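Local coordinates for protein CytC3 (Streptomyces, PDB 3GJA) that probably chlorinates unactivated carbon centres of its substrate as a nonheme iron halogenase of the phytanoyl-CoA dioxygenase family, at residues I43-Y56 / N64-L77. Numbering follows the deposited sequence.
Sequences IIRRQLLDRSLAIY and NISNYDRHLDIDLL
Arg51 and Arg70 lie beside each other where the loop after helix 34-49 folds against 64-77, a turn that packs on strand 98-108 of the sheet core. Bent at chi3 (63°), Arg51 sets its guanidinium under Asn64 CG, which sits over its centre with the planes tilted 39°; Ala54 CB lies toward the rim of the opposite face. Its NH2 bonds Tyr56 O at 2.8 Å, and water 3 links the same nitrogen to Tyr68 O. Asn67, which closes a Schellman motif, places OD1 at the guanidinium edge, 2.8 Å from Arg51 NH1. Arg70 sends NE to Asn67 OD1 (2.8 Å) from above the carbonyl plane, while its NH1 forms a salt bridge with Asp73 OD2. Leu48 CD2 and Ala54 CB flank opposite faces of the Arg70 guanidinium.

Further along, Tyr56 points its OH at the anti lone pair of Asp69 OD2 (2.7 Å); Ser103 N holds the other oxygen. Along helix 34-49 the contact is apolar: Leu48 CD2 meets Ile74 CD1 at 3.6 Å.

With an alanine at Arg51, Tyr56 O would probably lose a donor and the Asn64 amide the group packed against it. Asp73 pairs with Arg70, Asn67 OD1 lies near both guanidiniums and Tyr56 O takes an Arg51 N-H, probably easing the closeness of like charges.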
loop_
_atom_site.group_PDB
_atom_site.type_symbol
_atom_site.label_atom_id
_atom_site.label_comp_id
_atom_site.label_asym_id
_atom_site.label_seq_id
_atom_site.Cartn_x
_atom_site.Cartn_y
_atom_site.Cartn_z
ATOM N N ILE A 43 4.786 3.217 -18.933
ATOM C CA ILE A 43 3.439 3.072 -19.465
ATOM C C ILE A 43 2.423 3.636 -18.475
ATOM O O ILE A 43 1.629 4.516 -18.822
ATOM C CB ILE A 43 3.131 1.582 -19.772
ATOM C CG1 ILE A 43 4.088 1.083 -20.864
ATOM C CG2 ILE A 43 1.684 1.424 -20.228
ATOM C CD1 ILE A 43 4.074 -0.407 -21.093
ATOM N N ILE A 44 2.479 3.142 -17.241
ATOM C CA ILE A 44 1.573 3.557 -16.168
ATOM C C ILE A 44 1.436 5.071 -16.022
ATOM O O ILE A 44 0.330 5.593 -15.852
ATOM C CB ILE A 44 2.046 2.993 -14.801
ATOM C CG1 ILE A 44 2.038 1.466 -14.837
ATOM C CG2 ILE A 44 1.164 3.530 -13.666
ATOM C CD1 ILE A 44 2.664 0.818 -13.605
ATOM N N ARG A 45 2.564 5.770 -16.082
ATOM C CA ARG A 45 2.575 7.220 -15.927
ATOM C C ARG A 45 1.626 7.882 -16.924
ATOM O O ARG A 45 0.867 8.783 -16.562
ATOM C CB ARG A 45 4.006 7.746 -16.092
ATOM C CG ARG A 45 4.265 9.110 -15.463
ATOM C CD ARG A 45 3.998 10.246 -16.441
ATOM N NE ARG A 45 4.787 10.095 -17.664
ATOM C CZ ARG A 45 4.694 10.908 -18.708
ATOM N NH1 ARG A 45 3.854 11.938 -18.678
ATOM N NH2 ARG A 45 5.408 10.668 -19.799
ATOM N N ARG A 46 1.653 7.431 -18.174
ATOM C CA ARG A 46 0.766 7.998 -19.181
ATOM C C ARG A 46 -0.670 7.574 -18.922
ATOM O O ARG A 46 -1.594 8.373 -19.051
ATOM C CB ARG A 46 1.145 7.537 -20.588
ATOM C CG ARG A 46 2.491 8.013 -21.095
ATOM C CD ARG A 46 2.525 7.900 -22.617
ATOM N NE ARG A 46 1.917 6.647 -23.068
ATOM C CZ ARG A 46 2.498 5.456 -22.961
ATOM N NH1 ARG A 46 3.709 5.352 -22.428
ATOM N NH2 ARG A 46 1.852 4.367 -23.366
ATOM N N GLN A 47 -0.856 6.309 -18.557
ATOM C CA GLN A 47 -2.192 5.795 -18.310
ATOM C C GLN A 47 -2.905 6.442 -17.128
ATOM O O GLN A 47 -4.134 6.465 -17.086
ATOM C CB GLN A 47 -2.141 4.274 -18.149
ATOM C CG GLN A 47 -2.005 3.557 -19.487
ATOM C CD GLN A 47 -1.719 2.084 -19.352
ATOM O OE1 GLN A 47 -1.818 1.332 -20.324
ATOM N NE2 GLN A 47 -1.354 1.657 -18.151
ATOM N N LEU A 48 -2.149 6.971 -16.173
ATOM C CA LEU A 48 -2.782 7.631 -15.036
ATOM C C LEU A 48 -3.556 8.849 -15.553
ATOM O O LEU A 48 -4.593 9.206 -15.013
ATOM C CB LEU A 48 -1.734 8.080 -14.009
ATOM C CG LEU A 48 -0.990 7.011 -13.198
ATOM C CD1 LEU A 48 0.078 7.682 -12.351
ATOM C CD2 LEU A 48 -1.965 6.237 -12.309
ATOM N N LEU A 49 -3.044 9.470 -16.613
ATOM C CA LEU A 49 -3.661 10.654 -17.203
ATOM C C LEU A 49 -5.101 10.434 -17.639
ATOM O O LEU A 49 -5.931 11.339 -17.534
ATOM C CB LEU A 49 -2.833 11.131 -18.402
ATOM C CG LEU A 49 -1.713 12.163 -18.202
ATOM C CD1 LEU A 49 -1.403 12.355 -16.725
ATOM C CD2 LEU A 49 -0.482 11.721 -18.972
ATOM N N ASP A 50 -5.391 9.233 -18.134
ATOM C CA ASP A 50 -6.738 8.892 -18.589
ATOM C C ASP A 50 -7.551 8.306 -17.441
ATOM O O ASP A 50 -7.293 7.194 -16.986
ATOM C CB ASP A 50 -6.657 7.901 -19.757
ATOM C CG ASP A 50 -7.996 7.251 -20.075
ATOM O OD1 ASP A 50 -9.051 7.828 -19.748
ATOM O OD2 ASP A 50 -7.990 6.157 -20.672
ATOM N N ARG A 51 -8.537 9.067 -16.979
ATOM C CA ARG A 51 -9.379 8.640 -15.869
ATOM C C ARG A 51 -10.754 8.176 -16.332
ATOM O O ARG A 51 -11.652 7.983 -15.512
ATOM C CB ARG A 51 -9.548 9.790 -14.862
ATOM C CG ARG A 51 -8.260 10.227 -14.169
ATOM C CD ARG A 51 -8.522 11.307 -13.113
ATOM N NE ARG A 51 -9.382 10.808 -12.044
ATOM C CZ ARG A 51 -8.979 10.037 -11.036
ATOM N NH1 ARG A 51 -7.709 9.671 -10.934
ATOM N NH2 ARG A 51 -9.861 9.605 -10.136
ATOM N N SER A 52 -10.911 7.985 -17.639
ATOM C CA SER A 52 -12.193 7.573 -18.201
ATOM C C SER A 52 -12.828 6.402 -17.458
ATOM O O SER A 52 -14.048 6.298 -17.393
ATOM C CB SER A 52 -12.039 7.212 -19.682
ATOM O OG SER A 52 -11.408 5.956 -19.838
ATOM N N LEU A 53 -12.010 5.526 -16.891
ATOM C CA LEU A 53 -12.548 4.375 -16.176
ATOM C C LEU A 53 -12.133 4.299 -14.710
ATOM O O LEU A 53 -12.232 3.244 -14.092
ATOM C CB LEU A 53 -12.140 3.083 -16.888
ATOM C CG LEU A 53 -12.871 2.777 -18.196
ATOM C CD1 LEU A 53 -12.212 1.602 -18.898
ATOM C CD2 LEU A 53 -14.332 2.470 -17.899
ATOM N N ALA A 54 -11.659 5.411 -14.154
ATOM C CA ALA A 54 -11.245 5.431 -12.755
ATOM C C ALA A 54 -12.503 5.353 -11.897
ATOM O O ALA A 54 -13.532 5.929 -12.247
ATOM C CB ALA A 54 -10.476 6.707 -12.455
ATOM N N ILE A 55 -12.430 4.649 -10.773
ATOM C CA ILE A 55 -13.609 4.517 -9.930
ATOM C C ILE A 55 -13.987 5.772 -9.154
ATOM O O ILE A 55 -15.134 5.904 -8.724
ATOM C CB ILE A 55 -13.483 3.333 -8.957
ATOM C CG1 ILE A 55 -12.353 3.570 -7.958
ATOM C CG2 ILE A 55 -13.248 2.059 -9.746
ATOM C CD1 ILE A 55 -12.409 2.630 -6.754
ATOM N N TYR A 56 -13.045 6.695 -8.969
ATOM C CA TYR A 56 -13.369 7.930 -8.257
ATOM C C TYR A 56 -13.520 9.092 -9.229
ATOM O O TYR A 56 -12.666 9.323 -10.076
ATOM C CB TYR A 56 -12.311 8.261 -7.202
ATOM C CG TYR A 56 -12.150 7.170 -6.172
ATOM C CD1 TYR A 56 -13.265 6.500 -5.661
ATOM C CD2 TYR A 56 -10.888 6.791 -5.717
ATOM C CE1 TYR A 56 -13.128 5.479 -4.731
ATOM C CE2 TYR A 56 -10.741 5.771 -4.786
ATOM C CZ TYR A 56 -11.864 5.120 -4.298
ATOM O OH TYR A 56 -11.728 4.106 -3.381
ATOM N N ASN A 64 -8.258 11.565 -5.539
ATOM C CA ASN A 64 -8.043 11.938 -6.929
ATOM C C ASN A 64 -6.614 12.442 -7.162
ATOM O O ASN A 64 -5.889 11.935 -8.027
ATOM C CB ASN A 64 -9.051 13.026 -7.318
ATOM C CG ASN A 64 -9.068 13.307 -8.811
ATOM O OD1 ASN A 64 -8.091 13.800 -9.374
ATOM N ND2 ASN A 64 -10.189 12.991 -9.461
ATOM N N ILE A 65 -6.217 13.437 -6.376
ATOM C CA ILE A 65 -4.900 14.044 -6.500
ATOM C C ILE A 65 -3.745 13.067 -6.285
ATOM O O ILE A 65 -2.715 13.185 -6.936
ATOM C CB ILE A 65 -4.773 15.229 -5.524
ATOM C CG1 ILE A 65 -5.899 16.220 -5.798
ATOM C CG2 ILE A 65 -3.427 15.928 -5.692
ATOM C CD1 ILE A 65 -5.915 16.750 -7.214
ATOM N N SER A 66 -3.910 12.108 -5.378
ATOM C CA SER A 66 -2.856 11.129 -5.129
ATOM C C SER A 66 -3.154 9.807 -5.825
ATOM O O SER A 66 -2.535 8.786 -5.538
ATOM C CB SER A 66 -2.679 10.905 -3.632
ATOM O OG SER A 66 -2.171 12.075 -3.020
ATOM N N ASN A 67 -4.102 9.845 -6.753
ATOM C CA ASN A 67 -4.495 8.673 -7.524
ATOM C C ASN A 67 -4.689 7.367 -6.751
ATOM O O ASN A 67 -3.985 6.374 -6.970
ATOM C CB ASN A 67 -3.508 8.467 -8.675
ATOM C CG ASN A 67 -3.971 9.144 -9.948
ATOM O OD1 ASN A 67 -5.102 8.941 -10.378
ATOM N ND2 ASN A 67 -3.105 9.946 -10.557
ATOM N N TYR A 68 -5.669 7.381 -5.855
ATOM C CA TYR A 68 -6.013 6.214 -5.052
ATOM C C TYR A 68 -6.682 5.141 -5.898
ATOM O O TYR A 68 -7.438 5.440 -6.828
ATOM C CB TYR A 68 -7.005 6.593 -3.947
ATOM C CG TYR A 68 -6.426 7.244 -2.715
ATOM C CD1 TYR A 68 -5.265 8.026 -2.777
ATOM C CD2 TYR A 68 -7.069 7.118 -1.485
ATOM C CE1 TYR A 68 -4.765 8.665 -1.640
ATOM C CE2 TYR A 68 -6.580 7.750 -0.344
ATOM C CZ TYR A 68 -5.429 8.519 -0.429
ATOM O OH TYR A 68 -4.947 9.129 0.702
ATOM N N ASP A 69 -6.387 3.894 -5.551
ATOM C CA ASP A 69 -6.972 2.714 -6.166
ATOM C C ASP A 69 -7.050 2.601 -7.690
ATOM O O ASP A 69 -8.088 2.215 -8.241
ATOM C CB ASP A 69 -8.362 2.502 -5.558
ATOM C CG ASP A 69 -8.322 2.436 -4.043
ATOM O OD1 ASP A 69 -7.384 1.808 -3.511
ATOM O OD2 ASP A 69 -9.222 2.995 -3.381
ATOM N N ARG A 70 -5.953 2.903 -8.372
ATOM C CA ARG A 70 -5.935 2.795 -9.821
ATOM C C ARG A 70 -5.692 1.361 -10.260
ATOM O O ARG A 70 -5.715 1.057 -11.453
ATOM C CB ARG A 70 -4.877 3.714 -10.399
ATOM C CG ARG A 70 -5.220 5.162 -10.177
ATOM C CD ARG A 70 -6.510 5.520 -10.898
ATOM N NE ARG A 70 -6.281 6.738 -11.649
ATOM C CZ ARG A 70 -6.294 6.822 -12.971
ATOM N NH1 ARG A 70 -6.548 5.757 -13.716
ATOM N NH2 ARG A 70 -5.993 7.974 -13.540
ATOM N N HIS A 71 -5.460 0.478 -9.293
ATOM C CA HIS A 71 -5.268 -0.926 -9.614
ATOM C C HIS A 71 -6.632 -1.492 -10.024
ATOM O O HIS A 71 -6.740 -2.646 -10.435
ATOM C CB HIS A 71 -4.727 -1.696 -8.407
ATOM C CG HIS A 71 -5.600 -1.612 -7.196
ATOM N ND1 HIS A 71 -5.706 -0.469 -6.432
ATOM C CD2 HIS A 71 -6.440 -2.517 -6.638
ATOM C CE1 HIS A 71 -6.575 -0.673 -5.456
ATOM N NE2 HIS A 71 -7.036 -1.908 -5.559
ATOM N N LEU A 72 -7.675 -0.670 -9.908
ATOM C CA LEU A 72 -9.013 -1.096 -10.285
ATOM C C LEU A 72 -9.371 -0.693 -11.711
ATOM O O LEU A 72 -10.457 -1.008 -12.186
ATOM C CB LEU A 72 -10.058 -0.554 -9.303
ATOM C CG LEU A 72 -9.964 -1.173 -7.904
ATOM C CD1 LEU A 72 -11.072 -0.634 -7.024
ATOM C CD2 LEU A 72 -10.047 -2.684 -8.001
ATOM N N ASP A 73 -8.478 0.013 -12.397
ATOM C CA ASP A 73 -8.765 0.369 -13.784
ATOM C C ASP A 73 -7.551 0.276 -14.717
ATOM O O ASP A 73 -7.705 0.197 -15.940
ATOM C CB ASP A 73 -9.437 1.754 -13.884
ATOM C CG ASP A 73 -8.494 2.905 -13.604
ATOM O OD1 ASP A 73 -8.029 3.041 -12.450
ATOM O OD2 ASP A 73 -8.238 3.689 -14.549
ATOM N N ILE A 74 -6.348 0.261 -14.148
ATOM C CA ILE A 74 -5.143 0.159 -14.966
ATOM C C ILE A 74 -4.569 -1.241 -14.831
ATOM O O ILE A 74 -4.163 -1.652 -13.743
ATOM C CB ILE A 74 -4.085 1.202 -14.547
ATOM C CG1 ILE A 74 -4.668 2.610 -14.718
ATOM C CG2 ILE A 74 -2.815 1.028 -15.386
ATOM C CD1 ILE A 74 -3.776 3.708 -14.216
ATOM N N ASP A 75 -4.542 -1.967 -15.947
ATOM C CA ASP A 75 -4.054 -3.343 -15.972
ATOM C C ASP A 75 -2.721 -3.599 -15.296
ATOM O O ASP A 75 -2.612 -4.512 -14.489
ATOM C CB ASP A 75 -3.986 -3.861 -17.415
ATOM C CG ASP A 75 -5.363 -4.096 -18.014
ATOM O OD1 ASP A 75 -6.283 -4.447 -17.251
ATOM O OD2 ASP A 75 -5.525 -3.943 -19.243
ATOM N N LEU A 76 -1.704 -2.812 -15.633
ATOM C CA LEU A 76 -0.377 -2.989 -15.041
ATOM C C LEU A 76 -0.390 -2.805 -13.515
ATOM O O LEU A 76 0.440 -3.365 -12.796
ATOM C CB LEU A 76 0.602 -2.010 -15.693
ATOM C CG LEU A 76 1.720 -2.543 -16.603
ATOM C CD1 LEU A 76 1.391 -3.914 -17.159
ATOM C CD2 LEU A 76 1.948 -1.541 -17.721
ATOM N N LEU A 77 -1.337 -2.017 -13.024
ATOM C CA LEU A 77 -1.460 -1.790 -11.593
ATOM C C LEU A 77 -2.286 -2.920 -10.991
ATOM O O LEU A 77 -2.058 -3.329 -9.851
ATOM C CB LEU A 77 -2.114 -0.432 -11.325
ATOM C CG LEU A 77 -1.227 0.712 -10.817
ATOM C CD1 LEU A 77 0.197 0.592 -11.355
ATOM C CD2 LEU A 77 -1.863 2.041 -11.204
HETATM O O HOH W 1 -1.893 -0.981 -17.909
HETATM O O HOH W 2 -9.270 4.944 -16.748
HETATM O O HOH W 3 -8.155 8.243 -8.093
HETATM O O HOH W 4 -9.744 3.399 -10.322
#